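Long-range contacts in MucR Phosphodiesterase (Pseudomonas aeruginosa, PDB 5M1T), which is a phosphodiesterase of the EAL-domain family, modelled here with magnesium ions and the ligand C2E in its pocket: residues Ala203-Ile208 with Lys239-Gly244; Val171-Leu176 with Lys199-Ser204; Val100-Cys105 with Leu143-Leu148. One frame throughout, in Å; residues are numbered along the deposited sequence.

Contact 1: Ala203-Ile208 with Lys239-Gly244; sequences ASELKI and KIVAEG. With MG (magnesium ion), chain E; C2E (9,9'-[(2R,3R,3aS,5S,7aR,9R,10R,10aS,12S,14aR)-3,5,10,12-tetrahydroxy-5,12-dioxidooctahydro-2H,7H-difuro[3,2-d:3',2'-j][1,3,7,9,2,8]tetraoxadiphosphacyclododecine-2,9-diyl]bis(2-amino-1,9-dihydro-6H-purin-6-one)), chain C.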
loop_
_atom_site.group_PDB
_atom_site.type_symbol
_atom_site.label_atom_id
_atom_site.label_comp_id
_atom_site.label_asym_id
_atom_site.label_seq_id
_atom_site.Cartn_x
_atom_site.Cartn_y
_atom_site.Cartn_z
ATOM N N ALA A 203 -9.447 7.395 -12.996
ATOM C CA ALA A 203 -10.655 6.697 -12.691
ATOM C C ALA A 203 -11.527 6.757 -13.912
ATOM O O ALA A 203 -11.357 7.606 -14.749
ATOM C CB ALA A 203 -11.359 7.343 -11.509
ATOM N N SER A 204 -12.449 5.824 -14.004
ATOM C CA SER A 204 -13.375 5.725 -15.104
ATOM C C SER A 204 -14.773 5.910 -14.618
ATOM O O SER A 204 -15.632 6.258 -15.382
ATOM C CB SER A 204 -13.278 4.335 -15.730
ATOM O OG SER A 204 -12.233 4.337 -16.656
ATOM N N GLU A 205 -15.007 5.633 -13.336
ATOM C CA GLU A 205 -16.354 5.766 -12.765
ATOM C C GLU A 205 -16.343 6.148 -11.281
ATOM O O GLU A 205 -15.404 5.829 -10.552
ATOM C CB GLU A 205 -17.170 4.482 -12.992
ATOM C CG GLU A 205 -16.697 3.306 -12.208
ATOM C CD GLU A 205 -17.593 2.053 -12.281
ATOM O OE1 GLU A 205 -18.175 1.722 -13.364
ATOM O OE2 GLU A 205 -17.674 1.373 -11.214
ATOM N N LEU A 206 -17.383 6.873 -10.873
ATOM C CA LEU A 206 -17.686 7.046 -9.480
ATOM C C LEU A 206 -18.927 6.249 -9.143
ATOM O O LEU A 206 -19.868 6.192 -9.948
ATOM C CB LEU A 206 -17.913 8.500 -9.139
ATOM C CG LEU A 206 -16.917 9.539 -9.633
ATOM C CD1 LEU A 206 -17.454 10.881 -9.199
ATOM C CD2 LEU A 206 -15.510 9.311 -9.079
ATOM N N LYS A 207 -18.923 5.667 -7.935
ATOM C CA LYS A 207 -20.089 4.931 -7.412
ATOM C C LYS A 207 -20.688 5.677 -6.220
ATOM O O LYS A 207 -20.107 5.706 -5.132
ATOM C CB LYS A 207 -19.734 3.515 -6.994
ATOM C CG LYS A 207 -18.949 2.766 -8.040
ATOM C CD LYS A 207 -18.865 1.287 -7.742
ATOM C CE LYS A 207 -20.042 0.512 -8.316
ATOM N NZ LYS A 207 -20.091 -0.885 -7.715
ATOM N N ILE A 208 -21.877 6.232 -6.418
ATOM C CA ILE A 208 -22.530 6.950 -5.345
ATOM C C ILE A 208 -22.844 6.009 -4.182
ATOM O O ILE A 208 -23.433 4.932 -4.405
ATOM C CB ILE A 208 -23.851 7.593 -5.790
ATOM C CG1 ILE A 208 -23.631 8.527 -6.981
ATOM C CG2 ILE A 208 -24.429 8.350 -4.619
ATOM C CD1 ILE A 208 -24.898 8.818 -7.740
ATOM N N LYS A 239 -18.147 7.945 -15.712
ATOM C CA LYS A 239 -19.424 7.284 -15.597
ATOM C C LYS A 239 -19.865 7.313 -14.130
ATOM O O LYS A 239 -19.035 7.161 -13.221
ATOM C CB LYS A 239 -19.329 5.819 -16.062
ATOM C CG LYS A 239 -18.971 5.613 -17.523
ATOM C CD LYS A 239 -19.991 6.282 -18.419
ATOM C CE LYS A 239 -19.988 5.729 -19.847
ATOM N NZ LYS A 239 -20.710 6.706 -20.739
ATOM N N ILE A 240 -21.166 7.470 -13.915
ATOM C CA ILE A 240 -21.735 7.412 -12.573
ATOM C C ILE A 240 -22.603 6.147 -12.341
ATOM O O ILE A 240 -23.496 5.837 -13.136
ATOM C CB ILE A 240 -22.594 8.662 -12.311
ATOM C CG1 ILE A 240 -21.736 9.907 -12.432
ATOM C CG2 ILE A 240 -23.220 8.616 -10.929
ATOM C CD1 ILE A 240 -20.547 9.905 -11.498
ATOM N N VAL A 241 -22.316 5.424 -11.261
ATOM C CA VAL A 241 -23.112 4.282 -10.880
ATOM C C VAL A 241 -23.874 4.645 -9.621
ATOM O O VAL A 241 -23.265 5.077 -8.603
ATOM C CB VAL A 241 -22.230 3.051 -10.578
ATOM C CG1 VAL A 241 -23.096 1.835 -10.277
ATOM C CG2 VAL A 241 -21.301 2.726 -11.730
ATOM N N ALA A 242 -25.188 4.454 -9.650
ATOM C CA ALA A 242 -25.964 4.598 -8.425
ATOM C C ALA A 242 -26.093 3.232 -7.800
ATOM O O ALA A 242 -26.484 2.281 -8.464
ATOM C CB ALA A 242 -27.331 5.182 -8.680
ATOM N N GLU A 243 -25.793 3.146 -6.520
ATOM C CA GLU A 243 -25.757 1.875 -5.793
ATOM C C GLU A 243 -26.823 1.883 -4.694
ATOM O O GLU A 243 -27.115 2.913 -4.127
ATOM C CB GLU A 243 -24.320 1.667 -5.274
ATOM C CG GLU A 243 -24.144 0.761 -4.099
ATOM C CD GLU A 243 -22.723 0.840 -3.541
ATOM O OE1 GLU A 243 -22.538 1.401 -2.400
ATOM O OE2 GLU A 243 -21.816 0.379 -4.274
ATOM N N GLY A 244 -27.443 0.739 -4.422
ATOM C CA GLY A 244 -28.471 0.644 -3.394
ATOM C C GLY A 244 -29.883 0.942 -3.893
ATOM O O GLY A 244 -30.748 1.310 -3.104
HETATM MG MG MG E . -20.067 1.154 -2.649
HETATM P P1 C2E C . -19.594 -2.082 -1.264
HETATM O O2P C2E C . -18.351 -2.095 -2.110
HETATM O O1P C2E C . -20.275 -0.735 -1.138
HETATM O "O5'" C2E C . -20.601 -3.147 -1.893
HETATM C "C5'" C2E C . -21.975 -2.857 -2.023
HETATM C "C4'" C2E C . -22.750 -3.334 -0.816
HETATM O "O4'" C2E C . -24.098 -2.839 -0.921
HETATM C "C3'" C2E C . -22.857 -4.848 -0.753
HETATM O "O3'" C2E C . -22.906 -5.247 0.616
HETATM C "C2'" C2E C . -24.192 -5.149 -1.399
HETATM O "O2'" C2E C . -24.766 -6.380 -0.961
HETATM C "C1'" C2E C . -24.990 -3.955 -0.895
HETATM N N9 C2E C . -26.163 -3.636 -1.707
HETATM C C8 C2E C . -26.244 -3.632 -3.047
HETATM N N7 C2E C . -27.488 -3.275 -3.436
HETATM C C5 C2E C . -28.205 -3.034 -2.330
HETATM C C6 C2E C . -29.580 -2.618 -2.033
HETATM O O6 C2E C . -30.379 -2.386 -2.968
HETATM N N1 C2E C . -29.921 -2.493 -0.741
HETATM C C2 C2E C . -29.055 -2.742 0.268
HETATM N N2 C2E C . -29.459 -2.605 1.552
HETATM N N3 C2E C . -27.780 -3.115 0.063
HETATM C C4 C2E C . -27.324 -3.279 -1.193
HETATM P P11 C2E C . -21.997 -6.461 1.149
HETATM O O21 C2E C . -22.026 -7.574 0.114
HETATM O O11 C2E C . -22.555 -6.943 2.446
HETATM O O5A C2E C . -20.506 -5.901 1.289
HETATM C C5A C2E C . -20.267 -4.807 2.180
HETATM C C4A C2E C . -18.889 -4.236 1.925
HETATM O O4A C2E C . -17.890 -5.236 2.093
HETATM C C3A C2E C . -18.695 -3.783 0.501
HETATM O O3A C2E C . -19.257 -2.506 0.255
HETATM C C2A C2E C . -17.196 -3.797 0.354
HETATM O O2A C2E C . -16.605 -2.639 0.927
HETATM C C1A C2E C . -16.800 -4.982 1.200
HETATM N N91 C2E C . -16.516 -6.162 0.334
HETATM C C81 C2E C . -17.379 -7.065 -0.177
HETATM N N71 C2E C . -16.715 -8.015 -0.890
HETATM C C51 C2E C . -15.409 -7.703 -0.827
HETATM C C61 C2E C . -14.152 -8.262 -1.354
HETATM O O61 C2E C . -14.168 -9.287 -2.070
HETATM N N11 C2E C . -13.006 -7.627 -1.052
HETATM C C21 C2E C . -12.987 -6.508 -0.296
HETATM N N21 C2E C . -11.811 -5.915 -0.025
HETATM N N31 C2E C . -14.094 -5.935 0.221
HETATM C C41 C2E C . -15.295 -6.487 -0.028
HETATM O O HOH W 1 -21.074 1.844 -0.802
#
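Val241 lies between Leu206 and Ile208 on the neighbouring parallel strand and bonds to both. Its N gives a hydrogen bond to Leu206 O at 2.9 Å. Its O takes one from Ile208 N at 2.8 Å. Leu206 N to Lys239 O and Lys239 N to Ser204 O continue the ladder toward the strand starts. Lys207 is paired with Val241, and the two side chains run side by side on one face of the sheet. The Lys207 chain starts with CB near Val241 O. CG then passes Val241 CB at 4.2 Å. A bend at chi3 (88°) lays CE against Val241 CG1 at 3.9 Å. The tip, NZ, stops 4.1 Å from Glu243 OE2, too far for a salt bridge. NZ instead has salt bridges to Glu156 and Glu65 and a hydrogen bond to Gln263. Glu243 turns its carboxylate to a magnesium ion and binds it with both oxygens, OE1 and OE2, each at 2.5 Å. C2E O1P, a water, Asp186 and Asp187 complete that site. Glu205 shares the Lys207 face and puts its carboxylate beside Val241 CG2; Ser184 and Lys53 hold its oxygens. The other face is apolar. There Ile208 CD1 meets Ile240 CG2 at 3.6 Å, and Ile240 CD1 reaches Leu206 CB. In the barrel-like sheet of the EAL domain, strand 205-208 lies between strands 182-188 and 239-243. Strand 261-263 follows on the far side of 239-243, and helix 220-236 packs on Ile208.

Contact 2: Val171-Leu176 with Lys199-Ser204; sequences VILEQL and KRLPAS
The Glu174 carboxylate lies against the ring of Pro202, and its oxygens make no polar bond to the segment 199-204. OE1 comes within 3.7 Å of Pro202 CG and also borders Pro202 CB. OE2 lies by the same CG and by Pro202 CD. The nearest polar atom of the other segment is Arg200 O, which stays 3.8 Å from Glu174 OE2. Glu174 reaches the proline because its chain folds at chi2 (-57°). That fold brings the carboxylate to the proline ring, although the CB itself does not aim there. The aliphatic part of the contact is deeper. Leu173 is buried and points its CB at the proline, with Leu173 CB 4.0 Å from Pro202 CD. Its backbone O also borders the ring, at 3.8 Å from Pro202 CG. Beyond its CB, Leu173 CD1 meets Leu201 CD2 obliquely at 4.1 Å, also in the buried part. Pro202 thus rests on two successive residues of one helix, a buried leucine on the inner side and an exposed glutamate on the outer side. Its backbone forms the centre of an inverse gamma turn, with a weak bond from Ala203 N to Leu201 O. The turn comes just after helix 195-200 ends, and Ser204 then leads into strand 205-208. Leu173 also packs on Ile183 of strand 182-188, and Leu201 on Leu170. Strand 182-188, helix 195-200 and the adjacent parallel strand 205-208 form a beta-alpha-beta crossover. Here its return loop packs on the preceding helix 166-178, within the repeating strand-helix layout of the barrel-like EAL fold.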
loop_
_atom_site.group_PDB
_atom_site.type_symbol
_atom_site.label_atom_id
_atom_site.label_comp_id
_atom_site.label_asym_id
_atom_site.label_seq_id
_atom_site.Cartn_x
_atom_site.Cartn_y
_atom_site.Cartn_z
ATOM N N VAL A 171 0.342 7.013 -8.335
ATOM C CA VAL A 171 1.367 6.126 -8.871
ATOM C C VAL A 171 0.764 4.740 -9.070
ATOM O O VAL A 171 0.890 4.155 -10.142
ATOM C CB VAL A 171 2.608 6.079 -7.950
ATOM C CG1 VAL A 171 3.503 4.885 -8.273
ATOM C CG2 VAL A 171 3.374 7.400 -8.052
ATOM N N ILE A 172 0.070 4.241 -8.046
ATOM C CA ILE A 172 -0.597 2.925 -8.124
ATOM C C ILE A 172 -1.669 2.840 -9.227
ATOM O O ILE A 172 -1.679 1.919 -10.055
ATOM C CB ILE A 172 -1.224 2.505 -6.789
ATOM C CG1 ILE A 172 -0.158 2.304 -5.708
ATOM C CG2 ILE A 172 -1.977 1.199 -6.954
ATOM C CD1 ILE A 172 -0.689 2.516 -4.287
ATOM N N LEU A 173 -2.581 3.794 -9.239
ATOM C CA LEU A 173 -3.676 3.725 -10.195
ATOM C C LEU A 173 -3.208 3.939 -11.656
ATOM O O LEU A 173 -3.722 3.296 -12.562
ATOM C CB LEU A 173 -4.795 4.702 -9.810
ATOM C CG LEU A 173 -5.529 4.377 -8.518
ATOM C CD1 LEU A 173 -6.508 5.475 -8.166
ATOM C CD2 LEU A 173 -6.267 3.060 -8.573
ATOM N N GLU A 174 -2.239 4.821 -11.874
ATOM C CA GLU A 174 -1.671 4.999 -13.205
ATOM C C GLU A 174 -1.101 3.681 -13.756
ATOM O O GLU A 174 -1.355 3.335 -14.904
ATOM C CB GLU A 174 -0.579 6.093 -13.230
ATOM C CG GLU A 174 -1.077 7.544 -13.189
ATOM C CD GLU A 174 -2.041 7.924 -14.324
ATOM O OE1 GLU A 174 -2.283 7.089 -15.241
ATOM O OE2 GLU A 174 -2.591 9.070 -14.298
ATOM N N GLN A 175 -0.358 2.937 -12.939
ATOM C CA GLN A 175 0.134 1.635 -13.376
ATOM C C GLN A 175 -1.022 0.723 -13.799
ATOM O O GLN A 175 -1.020 0.194 -14.900
ATOM C CB GLN A 175 0.917 0.927 -12.277
ATOM C CG GLN A 175 2.297 1.480 -12.008
ATOM C CD GLN A 175 2.929 0.786 -10.828
ATOM O OE1 GLN A 175 2.805 1.234 -9.692
ATOM N NE2 GLN A 175 3.561 -0.345 -11.082
ATOM N N LEU A 176 -2.006 0.559 -12.910
ATOM C CA LEU A 176 -3.162 -0.279 -13.182
ATOM C C LEU A 176 -3.907 0.144 -14.457
ATOM O O LEU A 176 -4.314 -0.698 -15.255
ATOM C CB LEU A 176 -4.110 -0.252 -12.000
ATOM C CG LEU A 176 -3.594 -0.887 -10.715
ATOM C CD1 LEU A 176 -4.517 -0.583 -9.550
ATOM C CD2 LEU A 176 -3.457 -2.385 -10.860
ATOM N N LYS A 199 -9.613 14.872 -10.686
ATOM C CA LYS A 199 -9.437 14.974 -12.140
ATOM C C LYS A 199 -8.155 14.223 -12.594
ATOM O O LYS A 199 -8.140 13.554 -13.633
ATOM C CB LYS A 199 -9.427 16.462 -12.536
ATOM C CG LYS A 199 -9.196 16.788 -14.001
ATOM C CD LYS A 199 -10.226 16.128 -14.896
ATOM C CE LYS A 199 -9.742 16.085 -16.348
ATOM N NZ LYS A 199 -10.594 15.158 -17.138
ATOM N N ARG A 200 -7.096 14.304 -11.801
ATOM C CA ARG A 200 -5.838 13.668 -12.167
ATOM C C ARG A 200 -5.868 12.155 -12.127
ATOM O O ARG A 200 -5.178 11.542 -12.899
ATOM C CB ARG A 200 -4.692 14.146 -11.269
ATOM C CG ARG A 200 -4.176 15.504 -11.684
ATOM C CD ARG A 200 -2.729 15.734 -11.293
ATOM N NE ARG A 200 -2.457 17.179 -11.361
ATOM C CZ ARG A 200 -1.605 17.842 -10.578
ATOM N NH1 ARG A 200 -0.907 17.205 -9.621
ATOM N NH2 ARG A 200 -1.474 19.159 -10.756
ATOM N N LEU A 201 -6.640 11.574 -11.218
ATOM C CA LEU A 201 -6.729 10.133 -11.116
ATOM C C LEU A 201 -7.338 9.542 -12.391
ATOM O O LEU A 201 -8.292 10.079 -12.940
ATOM C CB LEU A 201 -7.550 9.710 -9.881
ATOM C CG LEU A 201 -6.994 10.074 -8.499
ATOM C CD1 LEU A 201 -7.940 9.645 -7.392
ATOM C CD2 LEU A 201 -5.622 9.483 -8.253
ATOM N N PRO A 202 -6.786 8.423 -12.865
ATOM C CA PRO A 202 -7.305 7.749 -14.071
ATOM C C PRO A 202 -8.482 6.840 -13.731
ATOM O O PRO A 202 -8.500 5.661 -14.108
ATOM C CB PRO A 202 -6.107 6.916 -14.557
ATOM C CG PRO A 202 -5.349 6.615 -13.307
ATOM C CD PRO A 202 -5.623 7.722 -12.301
ATOM N N ALA A 203 -9.447 7.395 -12.996
ATOM C CA ALA A 203 -10.655 6.697 -12.691
ATOM C C ALA A 203 -11.527 6.757 -13.912
ATOM O O ALA A 203 -11.357 7.606 -14.749
ATOM C CB ALA A 203 -11.359 7.343 -11.509
ATOM N N SER A 204 -12.449 5.824 -14.004
ATOM C CA SER A 204 -13.375 5.725 -15.104
ATOM C C SER A 204 -14.773 5.910 -14.618
ATOM O O SER A 204 -15.632 6.258 -15.382
ATOM C CB SER A 204 -13.278 4.335 -15.730
ATOM O OG SER A 204 -12.233 4.337 -16.656
#

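Contact 3: Val100-Cys105 with Leu143-Leu148; sequences VLDEAC and LLRHSL
Asp102 OD1 takes two hydrogen bonds, from Arg145 NH1 and His146 NE2, which approach from opposite faces of the carboxylate plane. The histidine bond is short, 2.6 Å from NE2 to OD1, and nearly straight at 173°. OD1 lies in the ring plane of His146, yet the ring nitrogen sits well above the carboxylate, 52° out of its plane. Arg145 NH1 comes in on the anti side of OD1 at 2.8 Å and makes a salt bridge. Two such donors probably keep the aspartate ionised; its charge would favour a proton on NE2, while the nearby arginine would oppose a full charge on the histidine. Asp102 has its CG anti to the backbone N (chi1 -178°), which swings the carboxylate across to both partners. The His146 ring is flanked as well. Cys105 C lies over one face, and Arg145 CG lies over the other. Next to this polar trio the contact is apolar. Cys105 SG meets Leu148 CD2 at 3.8 Å and Leu143 CD2 at 4.1 Å. A Schellman motif ends helix 135-145, with Leu148 N bonded to Leu143 O and Ser147 N to Leu144 O. It turns Leu148 back toward Cys105. The contact therefore joins the middle of helix 93-113 to the C-terminal end of helix 135-145. On its other sides helix 93-113 packs against strands 46-55 and 120-124.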
loop_
_atom_site.group_PDB
_atom_site.type_symbol
_atom_site.label_atom_id
_atom_site.label_comp_id
_atom_site.label_asym_id
_atom_site.label_seq_id
_atom_site.Cartn_x
_atom_site.Cartn_y
_atom_site.Cartn_z
ATOM N N VAL A 100 -10.195 -14.103 -3.962
ATOM C CA VAL A 100 -11.269 -13.331 -4.602
ATOM C C VAL A 100 -10.911 -12.915 -6.030
ATOM O O VAL A 100 -11.677 -13.146 -6.965
ATOM C CB VAL A 100 -11.609 -12.094 -3.758
ATOM C CG1 VAL A 100 -12.361 -11.065 -4.577
ATOM C CG2 VAL A 100 -12.406 -12.505 -2.531
ATOM N N LEU A 101 -9.742 -12.321 -6.204
ATOM C CA LEU A 101 -9.281 -11.879 -7.516
ATOM C C LEU A 101 -9.168 -13.044 -8.510
ATOM O O LEU A 101 -9.615 -12.930 -9.644
ATOM C CB LEU A 101 -7.925 -11.189 -7.371
ATOM C CG LEU A 101 -7.297 -10.545 -8.610
ATOM C CD1 LEU A 101 -8.202 -9.538 -9.299
ATOM C CD2 LEU A 101 -6.011 -9.887 -8.153
ATOM N N ASP A 102 -8.565 -14.149 -8.071
ATOM C CA ASP A 102 -8.455 -15.369 -8.887
ATOM C C ASP A 102 -9.813 -15.888 -9.384
ATOM O O ASP A 102 -10.000 -16.066 -10.554
ATOM C CB ASP A 102 -7.810 -16.486 -8.074
ATOM C CG ASP A 102 -7.634 -17.745 -8.871
ATOM O OD1 ASP A 102 -6.887 -17.700 -9.872
ATOM O OD2 ASP A 102 -8.253 -18.774 -8.522
ATOM N N GLU A 103 -10.735 -16.108 -8.460
ATOM C CA GLU A 103 -12.073 -16.613 -8.760
ATOM C C GLU A 103 -12.890 -15.646 -9.614
ATOM O O GLU A 103 -13.691 -16.067 -10.439
ATOM C CB GLU A 103 -12.828 -16.887 -7.441
ATOM C CG GLU A 103 -14.273 -17.304 -7.604
ATOM C CD GLU A 103 -14.465 -18.732 -8.124
ATOM O OE1 GLU A 103 -13.483 -19.472 -8.348
ATOM O OE2 GLU A 103 -15.629 -19.113 -8.329
ATOM N N ALA A 104 -12.714 -14.350 -9.401
ATOM C CA ALA A 104 -13.418 -13.356 -10.198
ATOM C C ALA A 104 -12.884 -13.398 -11.631
ATOM O O ALA A 104 -13.623 -13.276 -12.605
ATOM C CB ALA A 104 -13.210 -11.975 -9.603
ATOM N N CYS A 105 -11.579 -13.509 -11.763
ATOM C CA CYS A 105 -10.985 -13.555 -13.097
ATOM C C CYS A 105 -11.365 -14.837 -13.807
ATOM O O CYS A 105 -11.602 -14.836 -14.999
ATOM C CB CYS A 105 -9.457 -13.380 -13.043
ATOM S SG CYS A 105 -8.945 -11.674 -12.678
ATOM N N LEU A 143 -4.700 -11.885 -14.196
ATOM C CA LEU A 143 -5.187 -11.703 -15.567
ATOM C C LEU A 143 -4.468 -12.670 -16.519
ATOM O O LEU A 143 -5.112 -13.301 -17.330
ATOM C CB LEU A 143 -4.944 -10.265 -16.041
ATOM C CG LEU A 143 -5.701 -9.190 -15.251
ATOM C CD1 LEU A 143 -5.093 -7.826 -15.545
ATOM C CD2 LEU A 143 -7.193 -9.239 -15.527
ATOM N N LEU A 144 -3.151 -12.797 -16.383
ATOM C CA LEU A 144 -2.365 -13.727 -17.200
ATOM C C LEU A 144 -2.777 -15.199 -16.945
ATOM O O LEU A 144 -3.057 -15.941 -17.882
ATOM C CB LEU A 144 -0.878 -13.497 -16.932
ATOM C CG LEU A 144 0.095 -14.338 -17.761
ATOM C CD1 LEU A 144 0.135 -13.844 -19.211
ATOM C CD2 LEU A 144 1.485 -14.301 -17.099
ATOM N N ARG A 145 -2.864 -15.594 -15.677
ATOM C CA ARG A 145 -3.321 -16.946 -15.284
ATOM C C ARG A 145 -4.623 -17.402 -15.955
ATOM O O ARG A 145 -4.782 -18.568 -16.302
ATOM C CB ARG A 145 -3.500 -16.995 -13.757
ATOM C CG ARG A 145 -3.534 -18.381 -13.133
ATOM C CD ARG A 145 -3.865 -18.295 -11.625
ATOM N NE ARG A 145 -2.970 -17.370 -10.935
ATOM C CZ ARG A 145 -3.304 -16.373 -10.098
ATOM N NH1 ARG A 145 -4.565 -16.073 -9.749
ATOM N NH2 ARG A 145 -2.324 -15.638 -9.621
ATOM N N HIS A 146 -5.571 -16.482 -16.112
ATOM C CA HIS A 146 -6.891 -16.796 -16.672
ATOM C C HIS A 146 -7.086 -16.235 -18.071
ATOM O O HIS A 146 -8.202 -16.167 -18.544
ATOM C CB HIS A 146 -7.969 -16.255 -15.724
ATOM C CG HIS A 146 -7.967 -16.938 -14.393
ATOM N ND1 HIS A 146 -8.473 -18.205 -14.207
ATOM C CD2 HIS A 146 -7.446 -16.562 -13.204
ATOM C CE1 HIS A 146 -8.290 -18.571 -12.955
ATOM N NE2 HIS A 146 -7.682 -17.584 -12.320
ATOM N N SER A 147 -5.995 -15.812 -18.714
ATOM C CA SER A 147 -6.040 -15.222 -20.066
ATOM C C SER A 147 -7.168 -14.193 -20.218
ATOM O O SER A 147 -7.986 -14.255 -21.159
ATOM C CB SER A 147 -6.205 -16.327 -21.114
ATOM O OG SER A 147 -5.341 -17.387 -20.825
ATOM N N LEU A 148 -7.199 -13.242 -19.302
ATOM C CA LEU A 148 -8.303 -12.290 -19.234
ATOM C C LEU A 148 -7.838 -10.901 -19.645
ATOM O O LEU A 148 -6.916 -10.351 -19.049
ATOM C CB LEU A 148 -8.892 -12.259 -17.817
ATOM C CG LEU A 148 -10.085 -11.297 -17.649
ATOM C CD1 LEU A 148 -11.297 -11.678 -18.504
ATOM C CD2 LEU A 148 -10.449 -11.210 -16.188
#

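Overall arrangement
Contacts 1 and 2 share Ala203 and Ser204. The loop that packs on helix 166-178 in contact 2 runs straight into the strand paired in contact 1; their centres are about 16 Å apart. Contact 3 closes earlier in the chain. Its centre is about 23 Å from that of contact 1, across the centre of the chain, and about 21 Å from that of contact 2. Contact 1 binds one magnesium ion through Glu243 and borders C2E; the Lys207 side chain is about 4 Å from the other magnesium ion. In contact 2 the Leu173 side chain is about 13 Å from a magnesium ion. In contact 3 the Asp102 side chain is about 11 Å from C2E, while Val100 of the same segment touches it.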